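Local coordinates for protein SSD1 (Saccharomyces cerevisiae S288C, PDB 7AM1) that binds the untranslated regions of mRNAs and represses translation as a pseudonuclease of the RNase II family, without nuclease activity of its own, at residues S417-L430 against T661-H673. Numbering follows the deposited sequence.
Sequences SSAVFMPQKLVNLL and TAPMRRYADHVVH. With 1PE (pentaethylene glycol), chain E.
Leu429 pushes its CD2 methyl into the bend of 661-673, 3.6 Å from Arg666 N and 4.0 Å from His670 NE2. CG stands anti to the backbone N (chi1 176°), which carries CD2 to the Arg666 backbone, while CB rests against Met664 O. Next to it Leu430 splits its methyls: CD1 meets Met664 SD at 3.9 Å, and CD2 reaches His670 CE1. The imidazole is held by Pro663 O, which takes the NE2 proton in the ring plane; an alanine in place of His670 would probably leave that carbonyl without its donor and open a gap beside both leucines. All this lies inside the RNB domain, where the residues leading into a small hairpin (420-421 with 426-427) join the loop before helix 668-681 by a single beta bridge, Ser418 with Arg666. Two backbone hydrogen bonds flank it: Tyr667 N to Ser417 O, 2.8 Å, and the nearly straight Ala419 N to Arg665 O, 173°. Arg665 belongs to the tight side too, packing CB on Ala419 CB and CD against Phe421 CE2 (3.6 Å), ring and guanidinium planes 82° apart, while the guanidinium goes on to a salt bridge with Asp530. Beyond Phe421 the contact ends: Met422 to Val427 do not touch 661-673, and at the exposed turn Lys425 NZ hydrogen-bonds to a pentaethylene glycol, probably from the crystallisation liquor.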
ATOM      1  N   SER A 417     -15.518  -1.113   9.225  1.00 40.12           N
ATOM      2  CA  SER A 417     -15.378  -1.596   7.856  1.00 41.09           C
ATOM      3  C   SER A 417     -14.143  -2.468   7.660  1.00 41.36           C
ATOM      4  O   SER A 417     -14.242  -3.551   7.076  1.00 42.16           O
ATOM      5  CB  SER A 417     -15.357  -0.423   6.870  1.00 41.05           C
ATOM      6  OG  SER A 417     -15.423  -0.882   5.527  1.00 41.00           O
ATOM      7  N   SER A 418     -12.984  -2.020   8.125  1.00 38.82           N
ATOM      8  CA  SER A 418     -11.777  -2.818   7.994  1.00 37.43           C
ATOM      9  C   SER A 418     -10.960  -2.759   9.272  1.00 36.08           C
ATOM     10  O   SER A 418     -10.840  -1.707   9.906  1.00 34.48           O
ATOM     11  CB  SER A 418     -10.920  -2.348   6.810  1.00 37.98           C
ATOM     12  OG  SER A 418      -9.681  -3.030   6.791  1.00 40.74           O
ATOM     13  N   ALA A 419     -10.385  -3.899   9.635  1.00 38.48           N
ATOM     14  CA  ALA A 419      -9.362  -3.904  10.660  1.00 38.81           C
ATOM     15  C   ALA A 419      -8.103  -3.242  10.114  1.00 38.08           C
ATOM     16  O   ALA A 419      -7.910  -3.123   8.899  1.00 37.97           O
ATOM     17  CB  ALA A 419      -9.065  -5.329  11.117  1.00 39.74           C
ATOM     18  N   VAL A 420      -7.248  -2.794  11.024  1.00 36.84           N
ATOM     19  CA  VAL A 420      -5.997  -2.141  10.667  1.00 36.66           C
ATOM     20  C   VAL A 420      -4.859  -2.901  11.329  1.00 35.90           C
ATOM     21  O   VAL A 420      -4.908  -3.171  12.536  1.00 37.18           O
ATOM     22  CB  VAL A 420      -5.978  -0.663  11.092  1.00 39.70           C
ATOM     23  CG1 VAL A 420      -4.708   0.005  10.593  1.00 40.36           C
ATOM     24  CG2 VAL A 420      -7.213   0.059  10.575  1.00 40.61           C
ATOM     25  N   PHE A 421      -3.841  -3.245  10.546  1.00 34.05           N
ATOM     26  CA  PHE A 421      -2.679  -3.967  11.047  1.00 34.89           C
ATOM     27  C   PHE A 421      -1.435  -3.116  10.833  1.00 35.13           C
ATOM     28  O   PHE A 421      -1.072  -2.803   9.694  1.00 34.61           O
ATOM     29  CB  PHE A 421      -2.552  -5.327  10.363  1.00 35.54           C
ATOM     30  CG  PHE A 421      -3.763  -6.189  10.538  1.00 36.98           C
ATOM     31  CD1 PHE A 421      -3.886  -7.016  11.641  1.00 38.70           C
ATOM     32  CD2 PHE A 421      -4.797  -6.147   9.620  1.00 37.33           C
ATOM     33  CE1 PHE A 421      -5.004  -7.803  11.810  1.00 39.25           C
ATOM     34  CE2 PHE A 421      -5.921  -6.938   9.785  1.00 37.47           C
ATOM     35  CZ  PHE A 421      -6.026  -7.760  10.884  1.00 38.48           C
ATOM     36  N   MET A 422      -0.802  -2.730  11.934  1.00 35.84           N
ATOM     37  CA  MET A 422       0.441  -1.986  11.943  1.00 36.88           C
ATOM     38  C   MET A 422       1.468  -2.750  12.764  1.00 39.00           C
ATOM     39  O   MET A 422       1.098  -3.518  13.657  1.00 39.34           O
ATOM     40  CB  MET A 422       0.231  -0.592  12.538  1.00 38.34           C
ATOM     41  CG  MET A 422      -0.738   0.250  11.731  1.00 39.28           C
ATOM     42  SD  MET A 422      -1.315   1.720  12.586  1.00 41.25           S
ATOM     43  CE  MET A 422      -2.259   1.007  13.929  1.00 43.02           C
ATOM     44  N   PRO A 423       2.762  -2.579  12.487  1.00 42.51           N
ATOM     45  CA  PRO A 423       3.760  -3.276  13.315  1.00 44.63           C
ATOM     46  C   PRO A 423       3.599  -2.966  14.793  1.00 46.12           C
ATOM     47  O   PRO A 423       3.790  -3.850  15.639  1.00 48.98           O
ATOM     48  CB  PRO A 423       5.098  -2.756  12.765  1.00 45.59           C
ATOM     49  CG  PRO A 423       4.782  -2.265  11.374  1.00 44.35           C
ATOM     50  CD  PRO A 423       3.383  -1.746  11.438  1.00 43.10           C
ATOM     51  N   GLN A 424       3.230  -1.725  15.118  1.00 43.36           N
ATOM     52  CA  GLN A 424       3.138  -1.260  16.492  1.00 43.86           C
ATOM     53  C   GLN A 424       1.821  -1.621  17.163  1.00 44.60           C
ATOM     54  O   GLN A 424       1.771  -1.701  18.397  1.00 45.54           O
ATOM     55  CB  GLN A 424       3.276   0.268  16.558  1.00 43.85           C
ATOM     56  CG  GLN A 424       4.517   0.841  15.928  1.00 44.36           C
ATOM     57  CD  GLN A 424       4.354   1.064  14.446  1.00 43.13           C
ATOM     58  OE1 GLN A 424       3.551   0.397  13.796  1.00 41.01           O
ATOM     59  NE2 GLN A 424       5.107   2.014  13.901  1.00 43.81           N
ATOM     60  N   LYS A 425       0.759  -1.830  16.391  1.00 45.06           N
ATOM     61  CA  LYS A 425      -0.572  -1.941  16.965  1.00 45.87           C
ATOM     62  C   LYS A 425      -1.505  -2.554  15.936  1.00 42.90           C
ATOM     63  O   LYS A 425      -1.248  -2.503  14.731  1.00 41.23           O
ATOM     64  CB  LYS A 425      -1.085  -0.548  17.365  1.00 50.82           C
ATOM     65  CG  LYS A 425      -2.058  -0.496  18.523  1.00 57.00           C
ATOM     66  CD  LYS A 425      -2.962   0.729  18.402  1.00 61.99           C
ATOM     67  CE  LYS A 425      -3.881   0.876  19.608  1.00 66.84           C
ATOM     68  NZ  LYS A 425      -4.642   2.160  19.597  1.00 69.23           N
ATOM     69  N   LEU A 426      -2.603  -3.129  16.427  1.00 41.87           N
ATOM     70  CA  LEU A 426      -3.664  -3.615  15.557  1.00 43.01           C
ATOM     71  C   LEU A 426      -4.993  -3.087  16.080  1.00 41.95           C
ATOM     72  O   LEU A 426      -5.170  -2.885  17.286  1.00 41.56           O
ATOM     73  CB  LEU A 426      -3.706  -5.155  15.470  1.00 46.77           C
ATOM     74  CG  LEU A 426      -4.269  -5.969  16.636  1.00 51.71           C
ATOM     75  CD1 LEU A 426      -5.794  -5.983  16.613  1.00 53.07           C
ATOM     76  CD2 LEU A 426      -3.741  -7.400  16.609  1.00 53.61           C
ATOM     77  N   VAL A 427      -5.929  -2.872  15.163  1.00 41.43           N
ATOM     78  CA  VAL A 427      -7.280  -2.445  15.505  1.00 40.92           C
ATOM     79  C   VAL A 427      -8.237  -3.460  14.903  1.00 39.42           C
ATOM     80  O   VAL A 427      -8.221  -3.686  13.686  1.00 37.35           O
ATOM     81  CB  VAL A 427      -7.584  -1.027  15.000  1.00 40.49           C
ATOM     82  CG1 VAL A 427      -8.948  -0.580  15.495  1.00 41.94           C
ATOM     83  CG2 VAL A 427      -6.503  -0.057  15.451  1.00 40.60           C
ATOM     84  N   ASN A 428      -9.063  -4.070  15.749  1.00 42.39           N
ATOM     85  CA  ASN A 428      -9.969  -5.112  15.299  1.00 44.18           C
ATOM     86  C   ASN A 428     -11.062  -4.538  14.402  1.00 43.85           C
ATOM     87  O   ASN A 428     -11.364  -3.344  14.430  1.00 44.09           O
ATOM     88  CB  ASN A 428     -10.643  -5.807  16.483  1.00 47.68           C
ATOM     89  CG  ASN A 428      -9.662  -6.454  17.427  1.00 49.17           C
ATOM     90  OD1 ASN A 428      -8.612  -6.951  17.015  1.00 50.00           O
ATOM     91  ND2 ASN A 428     -10.007  -6.466  18.712  1.00 49.45           N
ATOM     92  N   LEU A 429     -11.675  -5.415  13.609  1.00 42.04           N
ATOM     93  CA  LEU A 429     -12.942  -5.059  12.983  1.00 41.39           C
ATOM     94  C   LEU A 429     -14.080  -5.177  13.988  1.00 41.38           C
ATOM     95  O   LEU A 429     -14.920  -4.278  14.102  1.00 41.61           O
ATOM     96  CB  LEU A 429     -13.207  -5.953  11.771  1.00 41.00           C
ATOM     97  CG  LEU A 429     -14.554  -5.763  11.066  1.00 41.62           C
ATOM     98  CD1 LEU A 429     -14.655  -4.367  10.476  1.00 42.23           C
ATOM     99  CD2 LEU A 429     -14.757  -6.822   9.992  1.00 40.37           C
ATOM    100  N   LEU A 430     -14.098  -6.267  14.736  1.00 41.53           N
ATOM    101  CA  LEU A 430     -15.185  -6.646  15.622  1.00 43.50           C
ATOM    102  C   LEU A 430     -14.820  -6.378  17.071  1.00 43.31           C
ATOM    103  O   LEU A 430     -13.666  -6.087  17.398  1.00 41.22           O
ATOM    104  CB  LEU A 430     -15.510  -8.128  15.427  1.00 46.11           C
ATOM    105  CG  LEU A 430     -15.910  -8.525  14.005  1.00 47.09           C
ATOM    106  CD1 LEU A 430     -15.905 -10.037  13.845  1.00 48.15           C
ATOM    107  CD2 LEU A 430     -17.274  -7.950  13.663  1.00 47.47           C
ATOM    108  N   THR A 661     -12.726 -14.797   2.456  1.00 35.52           N
ATOM    109  CA  THR A 661     -11.886 -15.602   3.334  1.00 36.26           C
ATOM    110  C   THR A 661     -11.423 -14.891   4.606  1.00 37.96           C
ATOM    111  O   THR A 661     -10.665 -15.489   5.377  1.00 38.86           O
ATOM    112  CB  THR A 661     -10.638 -16.094   2.570  1.00 37.67           C
ATOM    113  OG1 THR A 661     -10.057 -15.007   1.830  1.00 39.22           O
ATOM    114  CG2 THR A 661     -10.981 -17.242   1.611  1.00 37.15           C
ATOM    115  N   ALA A 662     -11.843 -13.651   4.862  1.00 37.55           N
ATOM    116  CA  ALA A 662     -11.347 -12.896   6.018  1.00 37.54           C
ATOM    117  C   ALA A 662     -12.456 -12.054   6.639  1.00 38.35           C
ATOM    118  O   ALA A 662     -12.330 -10.835   6.783  1.00 38.07           O
ATOM    119  CB  ALA A 662     -10.154 -12.027   5.614  1.00 35.13           C
ATOM    120  N   PRO A 663     -13.552 -12.692   7.066  1.00 39.90           N
ATOM    121  CA  PRO A 663     -14.649 -11.931   7.691  1.00 40.46           C
ATOM    122  C   PRO A 663     -14.311 -11.344   9.052  1.00 41.23           C
ATOM    123  O   PRO A 663     -15.032 -10.449   9.512  1.00 41.41           O
ATOM    124  CB  PRO A 663     -15.770 -12.974   7.802  1.00 41.36           C
ATOM    125  CG  PRO A 663     -15.022 -14.270   7.968  1.00 40.66           C
ATOM    126  CD  PRO A 663     -13.840 -14.138   7.033  1.00 39.82           C
ATOM    127  N   MET A 664     -13.256 -11.810   9.721  1.00 41.68           N
ATOM    128  CA  MET A 664     -12.891 -11.236  11.009  1.00 41.52           C
ATOM    129  C   MET A 664     -12.185  -9.891  10.880  1.00 39.42           C
ATOM    130  O   MET A 664     -12.038  -9.195  11.890  1.00 39.62           O
ATOM    131  CB  MET A 664     -11.999 -12.199  11.796  1.00 44.87           C
ATOM    132  CG  MET A 664     -12.649 -13.539  12.110  1.00 49.63           C
ATOM    133  SD  MET A 664     -14.105 -13.385  13.165  1.00 54.08           S
ATOM    134  CE  MET A 664     -13.354 -13.228  14.780  1.00 55.27           C
ATOM    135  N   ARG A 665     -11.744  -9.507   9.675  1.00 37.40           N
ATOM    136  CA  ARG A 665     -11.048  -8.241   9.487  1.00 37.73           C
ATOM    137  C   ARG A 665     -11.559  -7.404   8.322  1.00 36.83           C
ATOM    138  O   ARG A 665     -11.131  -6.251   8.193  1.00 38.08           O
ATOM    139  CB  ARG A 665      -9.538  -8.475   9.295  1.00 37.11           C
ATOM    140  CG  ARG A 665      -9.164  -9.527   8.249  1.00 36.64           C
ATOM    141  CD  ARG A 665      -7.649  -9.636   8.121  1.00 35.41           C
ATOM    142  NE  ARG A 665      -7.221 -10.508   7.036  1.00 34.87           N
ATOM    143  CZ  ARG A 665      -7.065 -10.118   5.772  1.00 35.71           C
ATOM    144  NH1 ARG A 665      -7.327  -8.866   5.411  1.00 35.32           N
ATOM    145  NH2 ARG A 665      -6.658 -10.994   4.860  1.00 36.02           N
ATOM    146  N   ARG A 666     -12.457  -7.929   7.489  1.00 35.91           N
ATOM    147  CA  ARG A 666     -13.024  -7.198   6.363  1.00 36.22           C
ATOM    148  C   ARG A 666     -14.544  -7.260   6.428  1.00 37.17           C
ATOM    149  O   ARG A 666     -15.123  -8.352   6.481  1.00 38.31           O
ATOM    150  CB  ARG A 666     -12.544  -7.776   5.030  1.00 36.59           C
ATOM    151  CG  ARG A 666     -11.042  -7.864   4.883  1.00 36.20           C
ATOM    152  CD  ARG A 666     -10.664  -8.211   3.440  1.00 36.02           C
ATOM    153  NE  ARG A 666     -11.222  -9.501   3.025  1.00 36.18           N
ATOM    154  CZ  ARG A 666     -10.530 -10.488   2.453  1.00 35.53           C
ATOM    155  NH1 ARG A 666      -9.232 -10.351   2.209  1.00 35.90           N
ATOM    156  NH2 ARG A 666     -11.141 -11.619   2.120  1.00 36.10           N
ATOM    157  N   TYR A 667     -15.195  -6.095   6.410  1.00 36.60           N
ATOM    158  CA  TYR A 667     -16.651  -6.095   6.440  1.00 36.98           C
ATOM    159  C   TYR A 667     -17.259  -6.494   5.100  1.00 35.99           C
ATOM    160  O   TYR A 667     -18.372  -7.024   5.069  1.00 36.93           O
ATOM    161  CB  TYR A 667     -17.204  -4.727   6.841  1.00 37.71           C
ATOM    162  CG  TYR A 667     -18.697  -4.777   7.049  1.00 41.35           C
ATOM    163  CD1 TYR A 667     -19.231  -5.192   8.261  1.00 42.81           C
ATOM    164  CD2 TYR A 667     -19.574  -4.460   6.020  1.00 44.16           C
ATOM    165  CE1 TYR A 667     -20.596  -5.266   8.452  1.00 45.18           C
ATOM    166  CE2 TYR A 667     -20.941  -4.531   6.201  1.00 46.63           C
ATOM    167  CZ  TYR A 667     -21.446  -4.934   7.417  1.00 47.17           C
ATOM    168  OH  TYR A 667     -22.806  -5.003   7.596  1.00 48.93           O
ATOM    169  N   ALA A 668     -16.566  -6.241   3.985  1.00 34.93           N
ATOM    170  CA  ALA A 668     -17.093  -6.662   2.693  1.00 35.59           C
ATOM    171  C   ALA A 668     -17.422  -8.150   2.704  1.00 37.54           C
ATOM    172  O   ALA A 668     -18.434  -8.580   2.135  1.00 38.12           O
ATOM    173  CB  ALA A 668     -16.091  -6.347   1.583  1.00 33.97           C
ATOM    174  N   ASP A 669     -16.581  -8.950   3.367  1.00 37.24           N
ATOM    175  CA  ASP A 669     -16.819 -10.385   3.459  1.00 37.85           C
ATOM    176  C   ASP A 669     -18.139 -10.693   4.150  1.00 40.11           C
ATOM    177  O   ASP A 669     -18.773 -11.711   3.845  1.00 42.26           O
ATOM    178  CB  ASP A 669     -15.659 -11.058   4.198  1.00 36.07           C
ATOM    179  CG  ASP A 669     -14.346 -10.960   3.437  1.00 36.63           C
ATOM    180  OD1 ASP A 669     -13.995  -9.838   3.017  1.00 36.39           O
ATOM    181  OD2 ASP A 669     -13.656 -11.991   3.269  1.00 36.01           O
ATOM    182  N   HIS A 670     -18.569  -9.843   5.089  1.00 40.47           N
ATOM    183  CA  HIS A 670     -19.866 -10.048   5.724  1.00 40.73           C
ATOM    184  C   HIS A 670     -20.981 -10.000   4.691  1.00 42.14           C
ATOM    185  O   HIS A 670     -21.863 -10.863   4.673  1.00 43.56           O
ATOM    186  CB  HIS A 670     -20.110  -9.000   6.810  1.00 39.84           C
ATOM    187  CG  HIS A 670     -19.252  -9.176   8.022  1.00 41.33           C
ATOM    188  ND1 HIS A 670     -19.738  -9.028   9.304  1.00 42.15           N
ATOM    189  CD2 HIS A 670     -17.941  -9.491   8.150  1.00 40.97           C
ATOM    190  CE1 HIS A 670     -18.763  -9.243  10.168  1.00 42.81           C
ATOM    191  NE2 HIS A 670     -17.662  -9.525   9.495  1.00 41.63           N
ATOM    192  N   VAL A 671     -20.959  -8.985   3.825  1.00 41.70           N
ATOM    193  CA  VAL A 671     -21.952  -8.891   2.760  1.00 42.24           C
ATOM    194  C   VAL A 671     -21.880 -10.121   1.867  1.00 41.32           C
ATOM    195  O   VAL A 671     -22.901 -10.727   1.524  1.00 40.89           O
ATOM    196  CB  VAL A 671     -21.747  -7.596   1.952  1.00 42.54           C
ATOM    197  CG1 VAL A 671     -22.796  -7.485   0.861  1.00 42.65           C
ATOM    198  CG2 VAL A 671     -21.785  -6.372   2.867  1.00 43.74           C
ATOM    199  N   VAL A 672     -20.665 -10.509   1.477  1.00 40.72           N
ATOM    200  CA  VAL A 672     -20.494 -11.682   0.625  1.00 40.84           C
ATOM    201  C   VAL A 672     -21.008 -12.935   1.324  1.00 39.68           C
ATOM    202  O   VAL A 672     -21.644 -13.792   0.700  1.00 40.73           O
ATOM    203  CB  VAL A 672     -19.018 -11.827   0.213  1.00 38.40           C
ATOM    204  CG1 VAL A 672     -18.781 -13.160  -0.496  1.00 39.54           C
ATOM    205  CG2 VAL A 672     -18.595 -10.658  -0.666  1.00 37.30           C
ATOM    206  N   HIS A 673     -20.735 -13.075   2.622  1.00 39.04           N
ATOM    207  CA  HIS A 673     -21.219 -14.250   3.341  1.00 40.94           C
ATOM    208  C   HIS A 673     -22.743 -14.304   3.353  1.00 42.96           C
ATOM    209  O   HIS A 673     -23.337 -15.369   3.142  1.00 42.76           O
ATOM    210  CB  HIS A 673     -20.675 -14.255   4.767  1.00 40.29           C
ATOM    211  CG  HIS A 673     -19.260 -14.729   4.871  1.00 38.44           C
ATOM    212  ND1 HIS A 673     -18.771 -15.364   5.992  1.00 37.62           N
ATOM    213  CD2 HIS A 673     -18.226 -14.651   4.000  1.00 36.55           C
ATOM    214  CE1 HIS A 673     -17.499 -15.665   5.804  1.00 37.14           C
ATOM    215  NE2 HIS A 673     -17.142 -15.242   4.605  1.00 36.37           N
TER
HETATM  216  C15 1PE E1303      -1.990   4.797  20.123  1.00 95.51           C
HETATM  217  OH6 1PE E1303      -2.240   3.531  20.662  1.00 95.39           O
HETATM  218  C16 1PE E1303      -0.158   2.339  20.654  1.00 94.93           C
HETATM  219  C26 1PE E1303      -1.224   3.042  21.493  1.00 95.08           C
HETATM  220  OH7 1PE E1303       0.050   1.044  21.150  1.00 94.86           O
HETATM  221  O   HOH W   1     -12.101  -8.463  14.334  1.00 39.26           O